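Local structure of muramoyltetrapeptide carboxypeptidase (Oxalobacter formigenes OXCC13, 6UUK) at residues 136-139 against 140-143; 153-156 against 157-161; 297-300 against 301-305. The protein is probably a serine-type LD-carboxypeptidase of the S66 family, assigned to trimming muramoyl tetrapeptides of the bacterial cell wall. All coordinates share one frame; numbering follows the deposited sequence.

Interaction 1 (136-139 against 140-143); sequences LDFA and KLAK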
ATOM      1  N   LEU B 136       6.698  13.591 -16.885  1.00 26.21           N
ATOM      2  CA  LEU B 136       6.839  14.957 -16.409  1.00 27.35           C
ATOM      3  C   LEU B 136       8.308  15.296 -16.174  1.00 28.57           C
ATOM      4  O   LEU B 136       9.168  14.419 -16.067  1.00 25.33           O
ATOM      5  CB  LEU B 136       6.047  15.161 -15.117  1.00 22.75           C
ATOM      6  CG  LEU B 136       4.612  14.632 -15.098  1.00 27.95           C
ATOM      7  CD1 LEU B 136       3.982  14.835 -13.732  1.00 29.26           C
ATOM      8  CD2 LEU B 136       3.770  15.280 -16.182  1.00 32.57           C
ATOM      9  N   ASP B 137       8.583  16.595 -16.091  1.00 26.96           N
ATOM     10  CA  ASP B 137       9.916  17.118 -15.803  1.00 24.65           C
ATOM     11  C   ASP B 137       9.798  17.951 -14.528  1.00 23.15           C
ATOM     12  O   ASP B 137       9.513  19.150 -14.581  1.00 25.80           O
ATOM     13  CB  ASP B 137      10.456  17.940 -16.975  1.00 25.89           C
ATOM     14  CG  ASP B 137      11.909  18.336 -16.792  1.00 26.09           C
ATOM     15  OD1 ASP B 137      12.537  17.876 -15.816  1.00 30.92           O
ATOM     16  OD2 ASP B 137      12.423  19.110 -17.627  1.00 23.01           O
ATOM     17  N   PHE B 138      10.018  17.307 -13.380  1.00 22.56           N
ATOM     18  CA  PHE B 138       9.870  17.995 -12.104  1.00 20.82           C
ATOM     19  C   PHE B 138      10.965  19.027 -11.871  1.00 26.59           C
ATOM     20  O   PHE B 138      10.771  19.945 -11.068  1.00 26.60           O
ATOM     21  CB  PHE B 138       9.838  16.978 -10.962  1.00 20.81           C
ATOM     22  CG  PHE B 138       8.633  16.080 -10.995  1.00 18.85           C
ATOM     23  CD1 PHE B 138       8.686  14.850 -11.629  1.00 17.35           C
ATOM     24  CD2 PHE B 138       7.445  16.474 -10.403  1.00 18.28           C
ATOM     25  CE1 PHE B 138       7.577  14.024 -11.665  1.00 19.49           C
ATOM     26  CE2 PHE B 138       6.331  15.653 -10.436  1.00 18.12           C
ATOM     27  CZ  PHE B 138       6.398  14.427 -11.067  1.00 16.26           C
ATOM     28  N   ALA B 139      12.110  18.898 -12.547  1.00 24.94           N
ATOM     29  CA  ALA B 139      13.092  19.974 -12.524  1.00 24.57           C
ATOM     30  C   ALA B 139      12.573  21.204 -13.255  1.00 20.64           C
ATOM     31  O   ALA B 139      12.876  22.335 -12.861  1.00 27.59           O
ATOM     32  CB  ALA B 139      14.409  19.500 -13.139  1.00 26.32           C
ATOM     33  N   LYS B 140      11.792  21.000 -14.319  1.00 23.50           N
ATOM     34  CA  LYS B 140      11.128  22.113 -14.987  1.00 27.46           C
ATOM     35  C   LYS B 140       9.979  22.657 -14.147  1.00 29.08           C
ATOM     36  O   LYS B 140       9.724  23.867 -14.156  1.00 34.28           O
ATOM     37  CB  LYS B 140      10.620  21.663 -16.358  1.00 17.92           C
ATOM     38  CG  LYS B 140       9.875  22.726 -17.150  1.00 28.12           C
ATOM     39  CD  LYS B 140      10.822  23.548 -18.009  1.00 23.32           C
ATOM     40  CE  LYS B 140      10.054  24.442 -18.968  1.00 21.43           C
ATOM     41  NZ  LYS B 140      10.957  25.156 -19.913  1.00 22.35           N
ATOM     42  N   LEU B 141       9.284  21.784 -13.413  1.00 27.92           N
ATOM     43  CA  LEU B 141       8.160  22.226 -12.595  1.00 22.72           C
ATOM     44  C   LEU B 141       8.631  23.003 -11.374  1.00 21.42           C
ATOM     45  O   LEU B 141       7.985  23.976 -10.964  1.00 22.21           O
ATOM     46  CB  LEU B 141       7.319  21.023 -12.172  1.00 24.28           C
ATOM     47  CG  LEU B 141       6.529  20.331 -13.280  1.00 20.52           C
ATOM     48  CD1 LEU B 141       5.943  19.024 -12.776  1.00 22.81           C
ATOM     49  CD2 LEU B 141       5.435  21.253 -13.788  1.00 23.78           C
ATOM     50  N   ALA B 142       9.749  22.587 -10.774  1.00 22.49           N
ATOM     51  CA  ALA B 142      10.269  23.298  -9.612  1.00 18.96           C
ATOM     52  C   ALA B 142      10.706  24.712  -9.970  1.00 22.54           C
ATOM     53  O   ALA B 142      10.629  25.616  -9.130  1.00 24.94           O
ATOM     54  CB  ALA B 142      11.434  22.520  -8.997  1.00 24.15           C
ATOM     55  N   LYS B 143      11.160  24.923 -11.204  1.00 26.32           N
ATOM     56  CA  LYS B 143      11.539  26.247 -11.675  1.00 28.64           C
ATOM     57  C   LYS B 143      10.368  27.031 -12.250  1.00 22.55           C
ATOM     58  O   LYS B 143      10.523  28.223 -12.539  1.00 30.37           O
ATOM     59  CB  LYS B 143      12.638  26.137 -12.737  1.00 25.54           C
ATOM     60  CG  LYS B 143      13.913  25.467 -12.255  1.00 30.46           C
ATOM     61  CD  LYS B 143      14.949  25.413 -13.365  1.00 29.64           C
ATOM     62  CE  LYS B 143      16.234  24.750 -12.898  1.00 23.17           C
ATOM     63  NZ  LYS B 143      17.257  24.710 -13.979  1.00 34.05           N
TER

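Interaction 2 (153-156 against 157-161); sequences DFTV and FEMAL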
ATOM      1  N   ASP B 153      -4.717  11.261  -4.413  1.00 27.60           N
ATOM      2  CA  ASP B 153      -3.695  10.744  -5.316  1.00 20.52           C
ATOM      3  C   ASP B 153      -2.673  11.807  -5.697  1.00 20.77           C
ATOM      4  O   ASP B 153      -1.555  11.462  -6.096  1.00 23.99           O
ATOM      5  CB  ASP B 153      -4.356  10.168  -6.569  1.00 25.12           C
ATOM      6  CG  ASP B 153      -3.355   9.588  -7.548  1.00 24.64           C
ATOM      7  OD1 ASP B 153      -2.699   8.582  -7.208  1.00 31.31           O
ATOM      8  OD2 ASP B 153      -3.230  10.138  -8.662  1.00 27.01           O
ATOM      9  N   PHE B 154      -3.023  13.088  -5.572  1.00 16.57           N
ATOM     10  CA  PHE B 154      -2.099  14.163  -5.911  1.00 22.94           C
ATOM     11  C   PHE B 154      -0.935  14.270  -4.934  1.00 17.61           C
ATOM     12  O   PHE B 154      -0.006  15.046  -5.190  1.00 15.84           O
ATOM     13  CB  PHE B 154      -2.852  15.494  -5.977  1.00 26.05           C
ATOM     14  CG  PHE B 154      -2.164  16.541  -6.804  1.00 18.33           C
ATOM     15  CD1 PHE B 154      -2.081  16.408  -8.180  1.00 27.01           C
ATOM     16  CD2 PHE B 154      -1.612  17.662  -6.210  1.00 16.59           C
ATOM     17  CE1 PHE B 154      -1.451  17.369  -8.948  1.00 21.15           C
ATOM     18  CE2 PHE B 154      -0.982  18.628  -6.971  1.00 20.53           C
ATOM     19  CZ  PHE B 154      -0.904  18.482  -8.342  1.00 15.89           C
ATOM     20  N   THR B 155      -0.963  13.524  -3.827  1.00 17.32           N
ATOM     21  CA  THR B 155       0.196  13.467  -2.942  1.00 16.08           C
ATOM     22  C   THR B 155       1.412  12.904  -3.666  1.00 13.63           C
ATOM     23  O   THR B 155       2.546  13.313  -3.389  1.00 15.74           O
ATOM     24  CB  THR B 155      -0.129  12.626  -1.704  1.00 18.63           C
ATOM     25  OG1 THR B 155      -1.280  13.167  -1.043  1.00 11.59           O
ATOM     26  CG2 THR B 155       1.043  12.614  -0.730  1.00 14.36           C
ATOM     27  N   VAL B 156       1.194  11.976  -4.601  1.00 16.28           N
ATOM     28  CA  VAL B 156       2.287  11.445  -5.411  1.00 19.96           C
ATOM     29  C   VAL B 156       2.959  12.564  -6.196  1.00 16.31           C
ATOM     30  O   VAL B 156       4.192  12.620  -6.298  1.00 21.75           O
ATOM     31  CB  VAL B 156       1.764  10.332  -6.339  1.00 17.37           C
ATOM     32  CG1 VAL B 156       2.832   9.905  -7.332  1.00 20.26           C
ATOM     33  CG2 VAL B 156       1.282   9.142  -5.521  1.00 25.12           C
ATOM     34  N   PHE B 157       2.163  13.477  -6.756  1.00 19.70           N
ATOM     35  CA  PHE B 157       2.726  14.595  -7.505  1.00 16.67           C
ATOM     36  C   PHE B 157       3.511  15.538  -6.602  1.00 19.85           C
ATOM     37  O   PHE B 157       4.514  16.114  -7.035  1.00 22.58           O
ATOM     38  CB  PHE B 157       1.608  15.354  -8.222  1.00 17.83           C
ATOM     39  CG  PHE B 157       2.098  16.405  -9.180  1.00 18.61           C
ATOM     40  CD1 PHE B 157       2.345  17.699  -8.747  1.00 24.39           C
ATOM     41  CD2 PHE B 157       2.298  16.103 -10.515  1.00 18.09           C
ATOM     42  CE1 PHE B 157       2.789  18.665  -9.627  1.00 20.85           C
ATOM     43  CE2 PHE B 157       2.742  17.068 -11.399  1.00 15.52           C
ATOM     44  CZ  PHE B 157       2.989  18.349 -10.954  1.00 18.77           C
ATOM     45  N   GLU B 158       3.076  15.699  -5.353  1.00 18.75           N
ATOM     46  CA  GLU B 158       3.706  16.658  -4.456  1.00 16.46           C
ATOM     47  C   GLU B 158       4.981  16.129  -3.815  1.00 17.47           C
ATOM     48  O   GLU B 158       5.798  16.929  -3.347  1.00 17.03           O
ATOM     49  CB  GLU B 158       2.718  17.081  -3.367  1.00 17.68           C
ATOM     50  CG  GLU B 158       1.481  17.780  -3.904  1.00 19.99           C
ATOM     51  CD  GLU B 158       0.629  18.388  -2.808  1.00 23.87           C
ATOM     52  OE1 GLU B 158       1.013  18.281  -1.624  1.00 22.02           O
ATOM     53  OE2 GLU B 158      -0.424  18.975  -3.133  1.00 21.65           O
HETATM   54  N   MSE B 159       5.174  14.813  -3.779  1.00 20.93           N
HETATM   55  CA  MSE B 159       6.391  14.244  -3.214  1.00 20.66           C
HETATM   56  C   MSE B 159       7.556  14.377  -4.189  1.00 17.14           C
HETATM   57  O   MSE B 159       8.687  14.651  -3.787  1.00 21.75           O
HETATM   58  CB  MSE B 159       6.182  12.776  -2.838  1.00 21.18           C
HETATM   59  CG  MSE B 159       5.199  12.551  -1.698  1.00 17.43           C
HETATM   60 SE   MSE B 159       5.669  13.515  -0.067  1.00 36.42          SE
HETATM   61  CE  MSE B 159       4.485  15.054  -0.262  1.00 20.73           C
ATOM     62  N   ALA B 160       7.271  14.182  -5.479  1.00 22.38           N
ATOM     63  CA  ALA B 160       8.305  14.353  -6.492  1.00 14.59           C
ATOM     64  C   ALA B 160       8.724  15.811  -6.621  1.00 20.19           C
ATOM     65  O   ALA B 160       9.899  16.094  -6.886  1.00 25.18           O
ATOM     66  CB  ALA B 160       7.821  13.813  -7.837  1.00 16.85           C
ATOM     67  N   LEU B 161       7.786  16.745  -6.444  1.00 22.36           N
ATOM     68  CA  LEU B 161       8.152  18.156  -6.394  1.00 22.70           C
ATOM     69  C   LEU B 161       9.044  18.445  -5.194  1.00 20.29           C
ATOM     70  O   LEU B 161      10.034  19.177  -5.305  1.00 26.23           O
ATOM     71  CB  LEU B 161       6.899  19.030  -6.347  1.00 23.65           C
ATOM     72  CG  LEU B 161       6.174  19.295  -7.664  1.00 22.06           C
ATOM     73  CD1 LEU B 161       5.016  20.253  -7.435  1.00 32.45           C
ATOM     74  CD2 LEU B 161       7.137  19.853  -8.697  1.00 20.78           C
TER

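Interaction 3 (297-300 against 301-305); sequences LSWL and RSRLS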
ATOM      1  N   LEU B 297      -3.346   3.536  18.089  1.00 21.98           N
ATOM      2  CA  LEU B 297      -2.532   4.697  18.437  1.00 18.64           C
ATOM      3  C   LEU B 297      -1.646   4.409  19.642  1.00 22.92           C
ATOM      4  O   LEU B 297      -0.493   4.857  19.694  1.00 26.10           O
ATOM      5  CB  LEU B 297      -3.435   5.901  18.706  1.00 24.15           C
ATOM      6  CG  LEU B 297      -2.754   7.240  18.991  1.00 26.40           C
ATOM      7  CD1 LEU B 297      -1.984   7.721  17.772  1.00 20.33           C
ATOM      8  CD2 LEU B 297      -3.782   8.271  19.428  1.00 18.41           C
ATOM      9  N   SER B 298      -2.165   3.665  20.622  1.00 22.48           N
ATOM     10  CA  SER B 298      -1.360   3.313  21.787  1.00 18.48           C
ATOM     11  C   SER B 298      -0.237   2.354  21.410  1.00 19.01           C
ATOM     12  O   SER B 298       0.882   2.468  21.922  1.00 21.96           O
ATOM     13  CB  SER B 298      -2.246   2.706  22.873  1.00 24.11           C
ATOM     14  OG  SER B 298      -1.488   2.376  24.024  1.00 36.12           O
ATOM     15  N   TRP B 299      -0.518   1.401  20.516  1.00 23.02           N
ATOM     16  CA  TRP B 299       0.532   0.506  20.043  1.00 22.55           C
ATOM     17  C   TRP B 299       1.527   1.239  19.153  1.00 22.41           C
ATOM     18  O   TRP B 299       2.715   0.897  19.140  1.00 21.48           O
ATOM     19  CB  TRP B 299      -0.082  -0.675  19.292  1.00 16.90           C
ATOM     20  CG  TRP B 299       0.908  -1.746  18.944  1.00 15.58           C
ATOM     21  CD1 TRP B 299       1.199  -2.860  19.676  1.00 15.39           C
ATOM     22  CD2 TRP B 299       1.738  -1.805  17.777  1.00 17.31           C
ATOM     23  NE1 TRP B 299       2.160  -3.608  19.038  1.00 22.07           N
ATOM     24  CE2 TRP B 299       2.507  -2.981  17.871  1.00 20.71           C
ATOM     25  CE3 TRP B 299       1.908  -0.975  16.664  1.00 18.02           C
ATOM     26  CZ2 TRP B 299       3.429  -3.350  16.893  1.00 17.94           C
ATOM     27  CZ3 TRP B 299       2.823  -1.343  15.696  1.00 19.20           C
ATOM     28  CH2 TRP B 299       3.572  -2.520  15.816  1.00 17.87           C
ATOM     29  N   LEU B 300       1.062   2.244  18.407  1.00 21.40           N
ATOM     30  CA  LEU B 300       1.962   3.014  17.556  1.00 22.93           C
ATOM     31  C   LEU B 300       2.922   3.854  18.390  1.00 21.37           C
ATOM     32  O   LEU B 300       4.125   3.897  18.108  1.00 22.79           O
ATOM     33  CB  LEU B 300       1.154   3.904  16.613  1.00 22.03           C
ATOM     34  CG  LEU B 300       1.947   4.717  15.590  1.00 28.71           C
ATOM     35  CD1 LEU B 300       2.503   3.813  14.500  1.00 29.35           C
ATOM     36  CD2 LEU B 300       1.087   5.822  14.994  1.00 28.67           C
ATOM     37  N   ARG B 301       2.408   4.525  19.425  1.00 23.78           N
ATOM     38  CA  ARG B 301       3.263   5.355  20.266  1.00 18.25           C
ATOM     39  C   ARG B 301       4.243   4.518  21.078  1.00 15.82           C
ATOM     40  O   ARG B 301       5.337   4.992  21.403  1.00 18.88           O
ATOM     41  CB  ARG B 301       2.403   6.222  21.186  1.00 15.57           C
ATOM     42  CG  ARG B 301       1.650   7.322  20.454  1.00 13.22           C
ATOM     43  CD  ARG B 301       0.592   7.964  21.334  1.00 17.77           C
ATOM     44  NE  ARG B 301      -0.019   9.122  20.686  1.00 10.72           N
ATOM     45  CZ  ARG B 301      -1.097   9.752  21.140  1.00 12.30           C
ATOM     46  NH1 ARG B 301      -1.696   9.333  22.246  1.00 18.30           N
ATOM     47  NH2 ARG B 301      -1.581  10.798  20.485  1.00 10.18           N
ATOM     48  N   SER B 302       3.876   3.278  21.410  1.00 23.36           N
ATOM     49  CA  SER B 302       4.815   2.395  22.092  1.00 17.44           C
ATOM     50  C   SER B 302       5.900   1.897  21.147  1.00 17.49           C
ATOM     51  O   SER B 302       7.044   1.695  21.568  1.00 20.54           O
ATOM     52  CB  SER B 302       4.072   1.214  22.717  1.00 26.74           C
ATOM     53  OG  SER B 302       3.145   1.653  23.696  1.00 29.78           O
ATOM     54  N   ARG B 303       5.564   1.702  19.870  1.00 20.91           N
ATOM     55  CA  ARG B 303       6.549   1.246  18.895  1.00 17.99           C
ATOM     56  C   ARG B 303       7.429   2.393  18.412  1.00 22.96           C
ATOM     57  O   ARG B 303       8.659   2.273  18.389  1.00 21.60           O
ATOM     58  CB  ARG B 303       5.843   0.577  17.713  1.00 17.99           C
ATOM     59  CG  ARG B 303       6.683   0.501  16.441  1.00 20.13           C
ATOM     60  CD  ARG B 303       7.881  -0.423  16.602  1.00 29.21           C
ATOM     61  NE  ARG B 303       7.506  -1.831  16.524  1.00 32.06           N
ATOM     62  CZ  ARG B 303       7.544  -2.551  15.407  1.00 28.63           C
ATOM     63  NH1 ARG B 303       7.943  -1.994  14.272  1.00 25.77           N
ATOM     64  NH2 ARG B 303       7.186  -3.828  15.424  1.00 36.89           N
ATOM     65  N   LEU B 304       6.818   3.509  18.023  1.00 21.66           N
ATOM     66  CA  LEU B 304       7.576   4.613  17.453  1.00 23.21           C
ATOM     67  C   LEU B 304       8.430   5.300  18.513  1.00 20.85           C
ATOM     68  O   LEU B 304       8.100   5.315  19.702  1.00 18.58           O
ATOM     69  CB  LEU B 304       6.639   5.632  16.807  1.00 22.65           C
ATOM     70  CG  LEU B 304       5.821   5.159  15.604  1.00 19.36           C
ATOM     71  CD1 LEU B 304       5.185   6.347  14.899  1.00 16.06           C
ATOM     72  CD2 LEU B 304       6.682   4.352  14.645  1.00 10.03           C
ATOM     73  N   SER B 305       9.544   5.874  18.061  1.00 23.33           N
ATOM     74  CA  SER B 305      10.432   6.645  18.919  1.00 24.30           C
ATOM     75  C   SER B 305      10.165   8.143  18.857  1.00 25.09           C
ATOM     76  O   SER B 305      10.732   8.890  19.661  1.00 30.83           O
ATOM     77  CB  SER B 305      11.895   6.373  18.545  1.00 31.08           C
ATOM     78  OG  SER B 305      12.144   6.701  17.188  1.00 34.89           O
TER

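Interaction 1 (136-139 against 140-143)
Leu-141 and Ala-142 close the first turn of the short helix 138-142 through their backbone N-H groups, bonded to Asp-137 and Phe-138. Leu-141 N donates to Asp-137 O at 2.9 Å, in the carbonyl plane, and Ala-142 N donates to Phe-138 O at 2.8 Å from above the plane of that carbonyl, 36° out of it. Both are i to i+4 bonds, the pattern of an alpha helix.

The polar side-chain contact belongs to the N-cap. Asp-137 holds this position, which suits a short acidic side chain whose negative charge probably interacts favourably with the helix dipole. With CG set opposite the backbone N (chi1 -172°), its carboxylate lies beside the start of the turn, and Asp-137 OD2 rests 3.4 Å from Lys-140 CB. The lysine chain bends at chi2 and carries its ammonium off, leaving Lys-140 NZ 6.6 Å from Asp-137 OD2, so any attraction between the charges acts at a distance.

Apolar contact occupies the inner side. Leu-141 CD1 approaches the Phe-138 ring obliquely, 3.8 Å from CD2, two bulky hydrophobic residues on the buried side of a turn whose other side carries the exposed Asp-137, Ala-139 and Lys-140. Lys-143 CG passes 3.4 Å from Ala-139 O.

Phe-138 and Leu-141 face helix 155-163, where Phe-157, Ala-160 and Leu-161 receive them, while Leu-136 and Leu-141 also pack on Met-109 of helix 101-111.

Interaction 2 (153-156 against 157-161)
Phe-154 and Phe-157 lie side by side and point the same way, their planes only 15° apart but slid past each other, so that the rings barely overlap. The rings come closest at Phe-154 CZ and Phe-157 CD1, 3.4 Å. The Phe-154 chi1 of -158° swings its ring under Phe-157 CB, which stands over one face in a CH-pi contact, 3.9 Å from the centroid; with chi1 -172° Phe-157 sends its own ring off alongside. Glu-158 closes in at the edge of the Phe-154 ring, its carboxylate nearly perpendicular and OE2 3.6 Å from Phe-154 CD2, fitting because ring hydrogens are slightly positive, while OE1 makes a weak hydrogen bond to Ser-168 OG.

Between side chains the contact is looser round Thr-155, whose CG2 is 4.2 Å from CE of selenomethionine Met-159. No side is open to solvent: every touching residue is buried. Threonine suits this place because its OG1 is hydrogen-bonded to the backbone O of Ser-152, the predicted nucleophile, and to Asn-222 N.

Helix 155-163 is the crossover of a beta-alpha-beta unit between strands 147-150 and 168-170; helix 138-142 packs on Phe-157, and helix 223-228 meets Thr-155, Val-156 and Met-159.

Interaction 3 (297-300 against 301-305)
Arg-301 and Leu-297 meet one turn apart on helix 293-303, the crossover helix of a beta-alpha-beta unit between strands 273-280 and 308-310. Extended from CG to NE, the arginine lays its guanidinium across the leucine, whose CD2 sits over one face, 3.5 Å from Arg-301 CZ. Arginine suits this place because its flat group can rest on a methyl while its N-H groups reach neighbouring carbonyls: NH1 and NH2 make weak hydrogen bonds to Asp-208 O and Val-308 O. With an alanine in its place the flat cover over Leu-297 CD2 goes, and the carbonyls of Asp-208 and Val-308 are likely to be left without their arginine donors.

Ser-302, small and polar on the exposed side, bonds Ser-298 twice. Ser-302 OG donates to Ser-298 O at 3.0 Å and Ser-302 N to the same oxygen at 3.1 Å, from opposite faces of the carbonyl plane, so the hydroxyl finds a partner within its own helix.

Arg-303 lies beside Trp-299. Arg-303 CB stands over the indole, 4.3 Å from the centroid of the six-membered ring of Trp-299; bends at chi2 and chi3 then fold the guanidinium back until one face meets Trp-299 CH2, with the two planes 50° apart. The pair is part of the interface with the second subunit, where Trp-299 NE1 bonds Asp-101 of that subunit and the indole forms a cation-pi contact with its Arg-131.

Leu-304 leaves helical geometry, yet packs on Leu-300, and both touch Leu-274 of strand 273-280, a leucine suiting a buried place between helix and strand; Leu-304 CD1 is 3.7 Å from Leu-300 CG. The last helical bond, Leu-304 N to Leu-300 O, is nearly straight at 172° and measures 2.7 Å.

The three contacts follow one another along the chain, each closing before the next opens. Interactions 1 and 2 both belong to the N-terminal LD-carboxypeptidase domain, their centres about 12 Å apart, and they touch directly, helix 138-142 against helix 155-163, the crossover that follows strand 147-150 of the six-stranded sheet. Interaction 3 belongs to the C-terminal domain and its seven-stranded sheet, with its centre about 27 Å from that of interaction 2 and about 37 Å from that of interaction 1. Interaction 2 lies near the predicted catalytic residues Ser-152 and Glu-246, whereas interaction 3 reaches the second subunit.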